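Iron aquisition yersiniabactin synthesis enzyme, YbtT (PDB 6BA9) is a low-specificity type II thioesterase that maintains production of the metallophore yersiniabactin in pathogenic enterobacteria. Local coordinates at residues Gln204-Trp209 against Thr217-Ile222; Leu17-Phe22 against Arg234-Gln239; Glu98-Leu103 against Leu186-Leu191. The protein carries 1 engineered substitution. All coordinates share one frame; numbering follows the deposited sequence.

The three contacts show how an alpha/beta-hydrolase fold clothes one central sheet with helices on both faces. Contact 2 joins the early strand 16-20 to the late helix 233-243, and contacts 3 and 1 follow one another, in that order, inside the long loop it closes. Their centres lie about 15 to 16 Å apart. Contact 1 uses strand 216-222 and contact 3 the loop leading into its neighbour 190-195, with helices 203-207 and 91-105 on the same face; helix 233-243 of contact 2 lies across the sheet from them. I222 meets F236 and L191 meets Q239, so the contacts also touch one another within the thioesterase domain.

Contact 1: Gln204-Trp209 against Thr217-Ile222; sequences QQVDAW and TGPVVI
P219 lies against V206 and D207 and is the chief strand-side contributor to this small interface. The ring leads with CG, which sits 3.7 Å from D207 CA and so rests on the backbone of the helix itself. V206 CG1 approaches P219 CG at 4.2 Å, and from another direction, about a right angle away, D207 CB comes to 3.9 Å from the same carbon. The D207 side chain crosses the proline at about a right angle. Its carboxylate is swung anti to the backbone N (chi1 -175°), which carries OD1 to within 3.3 Å of P219 CD.

The polar part is indirect. A water donates to D207 OD1 at 2.6 Å and makes a weak bond to G218 O at 3.4 Å, bridging helix and strand beside the proline. The same OD1 takes part in a salt bridge with R210 NE, three residues on, which probably offsets much of its charge.

The strand backbone is unusual here. G218 has a positive phi of 114°, a conformation that suits glycine because it has no CB to jam against the carbonyl O of T217. The peptide between G218 and P219 is cis, and this bond precedes the residue whose CG and CD meet the helix.

Helix 203-207 is the connection of a beta-alpha-beta crossover between the parallel strands 190-195 and 216-222. V206 and P219 both also touch C194 of the first strand, while V220 and I222 turn to helix 233-243 on the other face of the sheet.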
ATOM      1  N   GLN A 204      -1.090 -18.002   1.400  1.00 16.46           N
ATOM      2  CA  GLN A 204      -2.138 -18.401   0.463  1.00 17.74           C
ATOM      3  C   GLN A 204      -2.959 -17.203  -0.000  1.00 15.72           C
ATOM      4  O   GLN A 204      -3.283 -17.084  -1.190  1.00 15.07           O
ATOM      5  CB  GLN A 204      -3.033 -19.447   1.137  1.00 22.50           C
ATOM      6  CG  GLN A 204      -2.350 -20.805   1.453  1.00 31.17           C
ATOM      7  CD  GLN A 204      -1.307 -20.813   2.610  1.00 32.80           C
ATOM      8  OE1 GLN A 204      -1.286 -19.958   3.519  1.00 23.87           O
ATOM      9  NE2 GLN A 204      -0.442 -21.828   2.572  1.00 39.84           N
ATOM     10  N   GLN A 205      -3.262 -16.281   0.915  1.00 16.39           N
ATOM     11  CA  GLN A 205      -4.036 -15.094   0.549  1.00 14.95           C
ATOM     12  C   GLN A 205      -3.263 -14.198  -0.428  1.00 14.86           C
ATOM     13  O   GLN A 205      -3.856 -13.600  -1.339  1.00 14.27           O
ATOM     14  CB  GLN A 205      -4.425 -14.323   1.818  1.00 15.43           C
ATOM     15  CG  GLN A 205      -5.482 -15.003   2.719  1.00 17.36           C
ATOM     16  CD  GLN A 205      -6.919 -14.819   2.251  1.00 23.81           C
ATOM     17  OE1 GLN A 205      -7.395 -15.584   1.422  1.00 25.11           O
ATOM     18  NE2 GLN A 205      -7.630 -13.825   2.813  1.00 21.75           N
ATOM     19  N   VAL A 206      -1.945 -14.088  -0.251  1.00 12.85           N
ATOM     20  CA  VAL A 206      -1.122 -13.275  -1.139  1.00 12.56           C
ATOM     21  C   VAL A 206      -0.874 -13.983  -2.464  1.00 13.14           C
ATOM     22  O   VAL A 206      -0.935 -13.365  -3.535  1.00 13.39           O
ATOM     23  CB  VAL A 206       0.188 -12.872  -0.435  1.00 13.98           C
ATOM     24  CG1 VAL A 206       1.047 -12.049  -1.352  1.00 14.39           C
ATOM     25  CG2 VAL A 206      -0.095 -12.104   0.852  1.00 13.96           C
ATOM     26  N   ASP A 207      -0.629 -15.299  -2.418  1.00 13.19           N
ATOM     27  CA  ASP A 207      -0.354 -16.065  -3.626  1.00 14.34           C
ATOM     28  C   ASP A 207      -1.493 -15.969  -4.634  1.00 13.76           C
ATOM     29  O   ASP A 207      -1.259 -16.061  -5.849  1.00 14.34           O
ATOM     30  CB  ASP A 207      -0.128 -17.532  -3.239  1.00 14.93           C
ATOM     31  CG  ASP A 207       0.294 -18.382  -4.414  1.00 15.23           C
ATOM     32  OD1 ASP A 207       1.349 -18.113  -5.006  1.00 15.45           O
ATOM     33  OD2 ASP A 207      -0.462 -19.329  -4.729  1.00 17.24           O
ATOM     34  N   ALA A 208      -2.730 -15.819  -4.152  1.00 13.46           N
ATOM     35  CA  ALA A 208      -3.897 -15.706  -5.017  1.00 13.57           C
ATOM     36  C   ALA A 208      -3.849 -14.497  -5.940  1.00 13.29           C
ATOM     37  O   ALA A 208      -4.629 -14.424  -6.910  1.00 13.20           O
ATOM     38  CB  ALA A 208      -5.143 -15.680  -4.150  1.00 15.54           C
ATOM     39  N   TRP A 209      -2.944 -13.554  -5.692  1.00 13.49           N
ATOM     40  CA  TRP A 209      -2.786 -12.451  -6.634  1.00 12.83           C
ATOM     41  C   TRP A 209      -2.323 -12.915  -8.008  1.00 15.12           C
ATOM     42  O   TRP A 209      -2.461 -12.169  -8.985  1.00 13.40           O
ATOM     43  CB  TRP A 209      -1.794 -11.434  -6.094  1.00 12.78           C
ATOM     44  CG  TRP A 209      -2.365 -10.402  -5.133  1.00 11.62           C
ATOM     45  CD1 TRP A 209      -2.349 -10.452  -3.778  1.00 10.95           C
ATOM     46  CD2 TRP A 209      -2.987  -9.165  -5.480  1.00 11.96           C
ATOM     47  NE1 TRP A 209      -2.936  -9.329  -3.248  1.00 13.08           N
ATOM     48  CE2 TRP A 209      -3.332  -8.517  -4.279  1.00 13.26           C
ATOM     49  CE3 TRP A 209      -3.293  -8.552  -6.689  1.00 12.93           C
ATOM     50  CZ2 TRP A 209      -3.971  -7.277  -4.257  1.00 12.83           C
ATOM     51  CZ3 TRP A 209      -3.925  -7.321  -6.664  1.00 14.14           C
ATOM     52  CH2 TRP A 209      -4.250  -6.702  -5.455  1.00 13.62           C
ATOM     53  N   THR A 217       6.362 -12.581  -9.775  1.00 14.69           N
ATOM     54  CA  THR A 217       7.302 -13.361  -8.991  1.00 15.92           C
ATOM     55  C   THR A 217       6.838 -13.337  -7.549  1.00 16.10           C
ATOM     56  O   THR A 217       6.441 -12.281  -7.040  1.00 15.24           O
ATOM     57  CB  THR A 217       8.690 -12.730  -9.045  1.00 17.88           C
ATOM     58  OG1 THR A 217       9.154 -12.669 -10.403  1.00 22.54           O
ATOM     59  CG2 THR A 217       9.686 -13.546  -8.204  1.00 23.50           C
ATOM     60  N   GLY A 218       6.931 -14.478  -6.876  1.00 15.66           N
ATOM     61  CA  GLY A 218       6.588 -14.587  -5.474  1.00 13.66           C
ATOM     62  C   GLY A 218       5.382 -15.466  -5.212  1.00 15.96           C
ATOM     63  O   GLY A 218       4.875 -16.139  -6.120  1.00 18.60           O
ATOM     64  N   PRO A 219       4.878 -15.483  -3.965  1.00 16.17           N
ATOM     65  CA  PRO A 219       5.330 -14.630  -2.853  1.00 16.22           C
ATOM     66  C   PRO A 219       6.756 -14.889  -2.399  1.00 18.41           C
ATOM     67  O   PRO A 219       7.228 -16.039  -2.356  1.00 19.79           O
ATOM     68  CB  PRO A 219       4.344 -14.968  -1.720  1.00 16.10           C
ATOM     69  CG  PRO A 219       3.118 -15.543  -2.423  1.00 17.05           C
ATOM     70  CD  PRO A 219       3.676 -16.255  -3.615  1.00 17.06           C
ATOM     71  N   VAL A 220       7.457 -13.798  -2.125  1.00 14.99           N
ATOM     72  CA  VAL A 220       8.741 -13.815  -1.445  1.00 14.63           C
ATOM     73  C   VAL A 220       8.466 -13.474   0.012  1.00 14.04           C
ATOM     74  O   VAL A 220       7.790 -12.480   0.311  1.00 14.68           O
ATOM     75  CB  VAL A 220       9.723 -12.823  -2.093  1.00 16.00           C
ATOM     76  CG1 VAL A 220      11.009 -12.696  -1.266  1.00 20.55           C
ATOM     77  CG2 VAL A 220      10.029 -13.229  -3.559  1.00 16.86           C
ATOM     78  N   VAL A 221       8.945 -14.325   0.916  1.00 15.39           N
ATOM     79  CA  VAL A 221       8.638 -14.227   2.340  1.00 16.77           C
ATOM     80  C   VAL A 221       9.694 -13.364   3.017  1.00 18.34           C
ATOM     81  O   VAL A 221      10.895 -13.655   2.953  1.00 20.90           O
ATOM     82  CB  VAL A 221       8.579 -15.621   2.985  1.00 17.63           C
ATOM     83  CG1 VAL A 221       8.267 -15.506   4.485  1.00 21.30           C
ATOM     84  CG2 VAL A 221       7.551 -16.488   2.321  1.00 18.35           C
ATOM     85  N   ILE A 222       9.246 -12.312   3.679  1.00 16.26           N
ATOM     86  CA  ILE A 222      10.078 -11.501   4.557  1.00 16.64           C
ATOM     87  C   ILE A 222       9.814 -11.954   5.992  1.00 18.08           C
ATOM     88  O   ILE A 222       8.659 -12.122   6.401  1.00 17.36           O
ATOM     89  CB  ILE A 222       9.769 -10.008   4.347  1.00 16.39           C
ATOM     90  CG1 ILE A 222      10.204  -9.612   2.920  1.00 20.53           C
ATOM     91  CG2 ILE A 222      10.448  -9.162   5.426  1.00 17.73           C
ATOM     92  CD1 ILE A 222       9.935  -8.199   2.555  1.00 25.71           C
TER
HETATM   93  O   HOH W   1       3.535 -19.224  -5.809  1.00 28.82           O

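Contact 2: Leu17-Phe22 against Arg234-Gln239; sequences LVMCPF and RSFFTQ
Behind the F236 and F237 rings that meet M19 and L17, the carbonyl oxygen of R234 is held by two donors of one residue. T238 OG1 bonds to R234 O at 2.6 Å, tilted 34° from the carbonyl plane, and T238 N supplies the ordinary helical bond at 3.0 Å from the opposite face of that plane. This double grip lies on the side of the helix away from the strand, where T238 is exposed; the two rings reach the strand from the other side.

Those rings are used differently. L17 CD2 comes to the edge of F237, close to the ring plane, and lies 3.7 Å from F237 CE1. M19 and F236 instead reach toward each other from opposite directions: the methionine chain bends at chi2 (70°) and then runs straight, bringing M19 CE to 4.2 Å from F236 CZ in an oblique approach. F236 also serves its neighbour, since its CD2 lies 4.1 Å above the F237 ring plane, over the ring centre.

Being two apart on a strand, L17 and M19 project from the same face of the sheet. W7 and W33 add further aromatic contacts to F237, the latter edge-to-face, and Y228 and P229 pack against F236.

A late helix laid over the inner strands, with nonpolar side chains filling the layer between, is characteristic of the alpha/beta-hydrolase fold to which the thioesterase family belongs.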
ATOM      1  N   LEU A  17      10.157   5.291  -6.649  1.00 13.18           N
ATOM      2  CA  LEU A  17       9.294   4.329  -5.970  1.00 12.28           C
ATOM      3  C   LEU A  17       8.243   5.099  -5.172  1.00 12.27           C
ATOM      4  O   LEU A  17       8.581   5.980  -4.378  1.00 13.82           O
ATOM      5  CB  LEU A  17      10.140   3.439  -5.053  1.00 14.26           C
ATOM      6  CG  LEU A  17       9.453   2.444  -4.131  1.00 14.62           C
ATOM      7  CD1 LEU A  17       8.680   1.403  -4.896  1.00 16.59           C
ATOM      8  CD2 LEU A  17      10.495   1.768  -3.243  1.00 15.33           C
ATOM      9  N   VAL A  18       6.968   4.789  -5.418  1.00 11.69           N
ATOM     10  CA  VAL A  18       5.822   5.428  -4.775  1.00 11.95           C
ATOM     11  C   VAL A  18       5.115   4.385  -3.919  1.00 12.51           C
ATOM     12  O   VAL A  18       4.663   3.350  -4.435  1.00 12.02           O
ATOM     13  CB  VAL A  18       4.876   6.017  -5.829  1.00 12.37           C
ATOM     14  CG1 VAL A  18       3.602   6.587  -5.186  1.00 14.19           C
ATOM     15  CG2 VAL A  18       5.578   7.105  -6.622  1.00 12.68           C
ATOM     16  N   MET A  19       5.035   4.646  -2.616  1.00 11.03           N
ATOM     17  CA  MET A  19       4.503   3.697  -1.654  1.00 11.21           C
ATOM     18  C   MET A  19       3.124   4.113  -1.172  1.00 10.79           C
ATOM     19  O   MET A  19       2.960   5.214  -0.632  1.00 11.52           O
ATOM     20  CB  MET A  19       5.431   3.595  -0.442  1.00 11.37           C
ATOM     21  CG  MET A  19       4.920   2.685   0.656  1.00 11.60           C
ATOM     22  SD  MET A  19       4.967   0.961   0.174  1.00 12.95           S
ATOM     23  CE  MET A  19       4.307   0.218   1.648  1.00 14.09           C
ATOM     24  N   CYS A  20       2.163   3.194  -1.250  1.00 11.35           N
ATOM     25  CA  CYS A  20       0.810   3.362  -0.731  1.00 12.41           C
ATOM     26  C   CYS A  20       0.709   2.720   0.651  1.00 11.16           C
ATOM     27  O   CYS A  20       1.054   1.532   0.813  1.00 11.93           O
ATOM     28  CB  CYS A  20      -0.184   2.692  -1.679  1.00 10.43           C
ATOM     29  SG  CYS A  20      -0.258   3.497  -3.296  1.00 13.37           S
ATOM     30  N   PRO A  21       0.243   3.445   1.662  1.00 12.02           N
ATOM     31  CA  PRO A  21       0.254   2.922   3.030  1.00 11.37           C
ATOM     32  C   PRO A  21      -0.935   2.007   3.330  1.00 13.70           C
ATOM     33  O   PRO A  21      -1.901   1.889   2.570  1.00 13.37           O
ATOM     34  CB  PRO A  21       0.195   4.200   3.864  1.00 14.55           C
ATOM     35  CG  PRO A  21      -0.626   5.118   3.049  1.00 13.39           C
ATOM     36  CD  PRO A  21      -0.164   4.858   1.626  1.00 12.28           C
ATOM     37  N   PHE A  22      -0.844   1.346   4.482  1.00 12.99           N
ATOM     38  CA  PHE A  22      -1.915   0.523   5.014  1.00 12.95           C
ATOM     39  C   PHE A  22      -3.042   1.398   5.586  1.00 13.07           C
ATOM     40  O   PHE A  22      -2.922   2.626   5.726  1.00 14.36           O
ATOM     41  CB  PHE A  22      -1.351  -0.429   6.077  1.00 14.38           C
ATOM     42  CG  PHE A  22      -0.439   0.246   7.071  1.00 16.49           C
ATOM     43  CD1 PHE A  22       0.936   0.179   6.925  1.00 16.18           C
ATOM     44  CD2 PHE A  22      -0.967   0.971   8.131  1.00 17.31           C
ATOM     45  CE1 PHE A  22       1.785   0.818   7.839  1.00 20.59           C
ATOM     46  CE2 PHE A  22      -0.121   1.609   9.044  1.00 21.89           C
ATOM     47  CZ  PHE A  22       1.241   1.528   8.889  1.00 19.34           C
ATOM     48  N   ARG A 234      15.070  -3.080   5.851  1.00 16.50           N
ATOM     49  CA  ARG A 234      16.210  -3.514   5.052  1.00 19.89           C
ATOM     50  C   ARG A 234      15.840  -4.698   4.163  1.00 19.32           C
ATOM     51  O   ARG A 234      16.166  -4.715   2.974  1.00 18.19           O
ATOM     52  CB  ARG A 234      17.406  -3.831   5.953  1.00 20.21           C
ATOM     53  CG  ARG A 234      17.968  -2.586   6.617  1.00 24.51           C
ATOM     54  CD  ARG A 234      19.278  -2.825   7.353  1.00 28.31           C
ATOM     55  NE  ARG A 234      19.510  -1.757   8.322  1.00 38.13           N
ATOM     56  CZ  ARG A 234      20.189  -0.637   8.085  1.00 41.28           C
ATOM     57  NH1 ARG A 234      20.753  -0.408   6.902  1.00 36.30           N
ATOM     58  NH2 ARG A 234      20.312   0.263   9.054  1.00 45.20           N
ATOM     59  N   SER A 235      15.126  -5.686   4.715  1.00 17.56           N
ATOM     60  CA  SER A 235      14.683  -6.827   3.919  1.00 17.93           C
ATOM     61  C   SER A 235      13.677  -6.404   2.848  1.00 18.55           C
ATOM     62  O   SER A 235      13.734  -6.879   1.701  1.00 18.92           O
ATOM     63  CB  SER A 235      14.073  -7.885   4.838  1.00 22.90           C
ATOM     64  OG  SER A 235      15.021  -8.351   5.783  1.00 29.67           O
ATOM     65  N   PHE A 236      12.737  -5.526   3.213  1.00 17.78           N
ATOM     66  CA  PHE A 236      11.710  -5.062   2.278  1.00 16.40           C
ATOM     67  C   PHE A 236      12.342  -4.395   1.061  1.00 15.27           C
ATOM     68  O   PHE A 236      12.067  -4.768  -0.084  1.00 16.10           O
ATOM     69  CB  PHE A 236      10.789  -4.108   3.053  1.00 14.81           C
ATOM     70  CG  PHE A 236       9.601  -3.571   2.275  1.00 13.57           C
ATOM     71  CD1 PHE A 236       8.463  -4.337   2.086  1.00 14.62           C
ATOM     72  CD2 PHE A 236       9.602  -2.257   1.807  1.00 16.93           C
ATOM     73  CE1 PHE A 236       7.372  -3.819   1.413  1.00 15.64           C
ATOM     74  CE2 PHE A 236       8.512  -1.742   1.128  1.00 17.07           C
ATOM     75  CZ  PHE A 236       7.404  -2.525   0.931  1.00 16.99           C
ATOM     76  N   PHE A 237      13.215  -3.416   1.286  1.00 15.68           N
ATOM     77  CA  PHE A 237      13.844  -2.740   0.155  1.00 14.57           C
ATOM     78  C   PHE A 237      14.800  -3.641  -0.607  1.00 15.99           C
ATOM     79  O   PHE A 237      14.884  -3.527  -1.831  1.00 15.99           O
ATOM     80  CB  PHE A 237      14.484  -1.418   0.576  1.00 15.44           C
ATOM     81  CG  PHE A 237      13.457  -0.371   0.921  1.00 15.29           C
ATOM     82  CD1 PHE A 237      12.721   0.244  -0.084  1.00 16.32           C
ATOM     83  CD2 PHE A 237      13.194  -0.038   2.229  1.00 16.50           C
ATOM     84  CE1 PHE A 237      11.759   1.189   0.222  1.00 15.63           C
ATOM     85  CE2 PHE A 237      12.246   0.896   2.540  1.00 16.04           C
ATOM     86  CZ  PHE A 237      11.519   1.512   1.530  1.00 15.74           C
ATOM     87  N   THR A 238      15.505  -4.543   0.078  1.00 16.19           N
ATOM     88  CA  THR A 238      16.363  -5.493  -0.622  1.00 18.31           C
ATOM     89  C   THR A 238      15.576  -6.284  -1.656  1.00 17.78           C
ATOM     90  O   THR A 238      16.012  -6.434  -2.805  1.00 17.79           O
ATOM     91  CB  THR A 238      17.017  -6.445   0.372  1.00 18.82           C
ATOM     92  OG1 THR A 238      17.881  -5.703   1.222  1.00 23.76           O
ATOM     93  CG2 THR A 238      17.820  -7.500  -0.371  1.00 22.29           C
ATOM     94  N   GLN A 239      14.400  -6.792  -1.272  1.00 17.25           N
ATOM     95  CA  GLN A 239      13.656  -7.617  -2.214  1.00 17.19           C
ATOM     96  C   GLN A 239      13.117  -6.789  -3.366  1.00 16.94           C
ATOM     97  O   GLN A 239      13.069  -7.260  -4.504  1.00 17.50           O
ATOM     98  CB  GLN A 239      12.542  -8.378  -1.499  1.00 18.98           C
ATOM     99  CG  GLN A 239      13.063  -9.377  -0.485  1.00 20.07           C
ATOM    100  CD  GLN A 239      14.041 -10.370  -1.091  1.00 23.35           C
ATOM    101  OE1 GLN A 239      13.890 -10.785  -2.232  1.00 23.22           O
ATOM    102  NE2 GLN A 239      15.072 -10.725  -0.330  1.00 32.78           N
TER

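Contact 3: Glu98-Leu103 against Leu186-Leu191; sequences ETCRLL and LRTPAL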
ATOM      1  N   GLU A  98      -4.772  -0.904  -8.384  1.00 11.53           N
ATOM      2  CA  GLU A  98      -5.748  -0.179  -9.198  1.00 12.87           C
ATOM      3  C   GLU A  98      -5.124   1.036  -9.881  1.00 14.06           C
ATOM      4  O   GLU A  98      -5.499   1.377 -11.011  1.00 12.85           O
ATOM      5  CB  GLU A  98      -6.975   0.190  -8.352  1.00 11.99           C
ATOM      6  CG  GLU A  98      -7.830  -0.994  -7.898  1.00 12.46           C
ATOM      7  CD  GLU A  98      -8.597  -1.655  -9.017  1.00 16.40           C
ATOM      8  OE1 GLU A  98      -8.749  -1.040 -10.101  1.00 16.96           O
ATOM      9  OE2 GLU A  98      -9.032  -2.807  -8.805  1.00 15.38           O
ATOM     10  N   THR A  99      -4.152   1.675  -9.236  1.00 11.70           N
ATOM     11  CA  THR A  99      -3.408   2.758  -9.871  1.00 11.46           C
ATOM     12  C   THR A  99      -2.608   2.239 -11.053  1.00 12.09           C
ATOM     13  O   THR A  99      -2.602   2.850 -12.135  1.00 13.01           O
ATOM     14  CB  THR A  99      -2.484   3.416  -8.841  1.00 12.59           C
ATOM     15  OG1 THR A  99      -3.261   3.947  -7.759  1.00 12.43           O
ATOM     16  CG2 THR A  99      -1.693   4.569  -9.457  1.00 12.53           C
ATOM     17  N   CYS A 100      -1.942   1.106 -10.866  1.00 12.16           N
ATOM     18  CA  CYS A 100      -1.160   0.507 -11.932  1.00 13.24           C
ATOM     19  C   CYS A 100      -2.052   0.132 -13.099  1.00 12.82           C
ATOM     20  O   CYS A 100      -1.664   0.319 -14.262  1.00 13.94           O
ATOM     21  CB  CYS A 100      -0.417  -0.717 -11.389  1.00 13.66           C
ATOM     22  SG  CYS A 100       0.908  -1.326 -12.476  1.00 15.82           S
ATOM     23  N   ARG A 101      -3.254  -0.360 -12.812  1.00 12.63           N
ATOM     24  CA  ARG A 101      -4.225  -0.690 -13.859  1.00 14.67           C
ATOM     25  C   ARG A 101      -4.508   0.530 -14.724  1.00 15.34           C
ATOM     26  O   ARG A 101      -4.451   0.459 -15.959  1.00 17.41           O
ATOM     27  CB  ARG A 101      -5.497  -1.225 -13.213  1.00 18.52           C
ATOM     28  CG  ARG A 101      -6.638  -1.613 -14.140  1.00 27.65           C
ATOM     29  CD  ARG A 101      -7.601  -2.639 -13.461  1.00 34.74           C
ATOM     30  NE  ARG A 101      -8.950  -2.499 -13.997  1.00 42.00           N
ATOM     31  CZ  ARG A 101     -10.064  -2.341 -13.281  1.00 42.69           C
ATOM     32  NH1 ARG A 101     -10.036  -2.328 -11.954  1.00 41.55           N
ATOM     33  NH2 ARG A 101     -11.231  -2.212 -13.909  1.00 45.62           N
ATOM     34  N   LEU A 102      -4.783   1.673 -14.094  1.00 14.13           N
ATOM     35  CA  LEU A 102      -5.085   2.882 -14.858  1.00 14.46           C
ATOM     36  C   LEU A 102      -3.881   3.341 -15.674  1.00 16.49           C
ATOM     37  O   LEU A 102      -4.024   3.712 -16.844  1.00 15.52           O
ATOM     38  CB  LEU A 102      -5.540   3.998 -13.913  1.00 14.19           C
ATOM     39  CG  LEU A 102      -6.864   3.743 -13.184  1.00 14.42           C
ATOM     40  CD1 LEU A 102      -7.132   4.787 -12.145  1.00 18.23           C
ATOM     41  CD2 LEU A 102      -8.055   3.675 -14.167  1.00 23.37           C
ATOM     42  N   LEU A 103      -2.684   3.335 -15.091  1.00 14.11           N
ATOM     43  CA  LEU A 103      -1.503   3.819 -15.797  1.00 15.13           C
ATOM     44  C   LEU A 103      -1.145   2.915 -16.967  1.00 18.94           C
ATOM     45  O   LEU A 103      -0.774   3.399 -18.050  1.00 18.29           O
ATOM     46  CB  LEU A 103      -0.323   3.945 -14.846  1.00 17.82           C
ATOM     47  CG  LEU A 103      -0.509   5.024 -13.795  1.00 15.43           C
ATOM     48  CD1 LEU A 103       0.701   5.003 -12.896  1.00 18.36           C
ATOM     49  CD2 LEU A 103      -0.697   6.404 -14.401  1.00 16.95           C
ATOM     50  N   LEU A 186      -3.034  -7.673 -15.357  1.00 15.62           N
ATOM     51  CA  LEU A 186      -2.056  -6.620 -15.549  1.00 14.23           C
ATOM     52  C   LEU A 186      -0.769  -7.207 -16.079  1.00 15.95           C
ATOM     53  O   LEU A 186      -0.362  -8.302 -15.674  1.00 16.05           O
ATOM     54  CB  LEU A 186      -1.782  -5.923 -14.218  1.00 17.34           C
ATOM     55  CG  LEU A 186      -2.916  -5.077 -13.648  1.00 22.29           C
ATOM     56  CD1 LEU A 186      -2.361  -4.163 -12.550  1.00 23.47           C
ATOM     57  CD2 LEU A 186      -3.585  -4.241 -14.725  1.00 23.86           C
ATOM     58  N   ARG A 187      -0.139  -6.495 -17.007  1.00 14.07           N
ATOM     59  CA  ARG A 187       1.110  -6.929 -17.610  1.00 15.89           C
ATOM     60  C   ARG A 187       2.339  -6.288 -16.995  1.00 15.09           C
ATOM     61  O   ARG A 187       3.457  -6.745 -17.266  1.00 16.66           O
ATOM     62  CB  ARG A 187       1.080  -6.683 -19.113  1.00 18.79           C
ATOM     63  CG  ARG A 187       0.188  -7.684 -19.832  1.00 21.78           C
ATOM     64  CD  ARG A 187      -1.208  -7.149 -20.048  1.00 27.99           C
ATOM     65  NE  ARG A 187      -2.121  -8.179 -20.563  1.00 29.24           N
ATOM     66  CZ  ARG A 187      -3.266  -7.913 -21.187  1.00 35.05           C
ATOM     67  NH1 ARG A 187      -3.632  -6.653 -21.404  1.00 36.88           N
ATOM     68  NH2 ARG A 187      -4.039  -8.905 -21.609  1.00 39.19           N
ATOM     69  N   THR A 188       2.176  -5.268 -16.167  1.00 14.55           N
ATOM     70  CA  THR A 188       3.328  -4.688 -15.492  1.00 16.45           C
ATOM     71  C   THR A 188       4.021  -5.765 -14.654  1.00 14.70           C
ATOM     72  O   THR A 188       3.353  -6.476 -13.891  1.00 15.00           O
ATOM     73  CB  THR A 188       2.852  -3.556 -14.575  1.00 15.33           C
ATOM     74  OG1 THR A 188       2.313  -2.469 -15.353  1.00 16.70           O
ATOM     75  CG2 THR A 188       3.992  -3.014 -13.707  1.00 15.26           C
ATOM     76  N   PRO A 189       5.346  -5.883 -14.717  1.00 13.63           N
ATOM     77  CA  PRO A 189       6.032  -6.883 -13.888  1.00 14.68           C
ATOM     78  C   PRO A 189       5.780  -6.620 -12.413  1.00 13.06           C
ATOM     79  O   PRO A 189       5.851  -5.475 -11.948  1.00 13.65           O
ATOM     80  CB  PRO A 189       7.504  -6.678 -14.242  1.00 16.54           C
ATOM     81  CG  PRO A 189       7.465  -6.134 -15.622  1.00 22.98           C
ATOM     82  CD  PRO A 189       6.275  -5.212 -15.636  1.00 17.34           C
ATOM     83  N   ALA A 190       5.494  -7.694 -11.686  1.00 12.98           N
ATOM     84  CA  ALA A 190       4.965  -7.621 -10.336  1.00 11.70           C
ATOM     85  C   ALA A 190       5.744  -8.525  -9.396  1.00 14.64           C
ATOM     86  O   ALA A 190       6.173  -9.629  -9.761  1.00 15.12           O
ATOM     87  CB  ALA A 190       3.500  -8.002 -10.296  1.00 13.89           C
ATOM     88  N   LEU A 191       5.885  -8.048  -8.156  1.00 11.79           N
ATOM     89  CA  LEU A 191       6.488  -8.790  -7.068  1.00 12.53           C
ATOM     90  C   LEU A 191       5.483  -8.889  -5.936  1.00 12.85           C
ATOM     91  O   LEU A 191       4.876  -7.878  -5.552  1.00 13.35           O
ATOM     92  CB  LEU A 191       7.726  -8.059  -6.569  1.00 12.76           C
ATOM     93  CG  LEU A 191       8.393  -8.574  -5.299  1.00 13.51           C
ATOM     94  CD1 LEU A 191       8.931 -10.011  -5.495  1.00 16.22           C
ATOM     95  CD2 LEU A 191       9.514  -7.633  -4.877  1.00 14.85           C
TER
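The R101 guanidinium stands beyond the point where the root of its side chain meets L186, and it is the flat group of this contact. E98 OE2 lies at its edge, in plane, while R101 NH1 forms a salt bridge with E98 OE1 at 2.6 Å whose hydrogen-bond geometry is weak (116° at the hydrogen). E98 OE2 also bonds to the hydroxyls of Y175 and Y177, so the pair is held in a wider polar network. In the alpha/beta-hydrolase fold, helix 91-105 directly follows strand 84-89, and here it packs against the loop leading into strand 190-195.

L186 carries the nonpolar side of the join. Its two methyls rest on adjacent points of the helix, with CD2 3.7 Å from R101 CA. The other methyl, L186 CD1, comes to 4.1 Å from C100 CB. The arginine side chain leaves at about a right angle to the leucine, its chain extended from CG to NE, which takes the charged end away from the loop. F97 and E104 of the same helix also touch L186.

E104 supplies two polar ties between helix and loop: its OE1 is hydrogen-bonded to T188 OG1 and its OE2 to R187 N. The first of these bonds probably holds the T188 hydroxyl in its rotamer beside C100, whose thiol is directed at the loop by a first torsion of -166°, anti to the backbone N. There C100 SG packs against the branch of T188, 3.4 Å from OG1 and 3.7 Å from CG2.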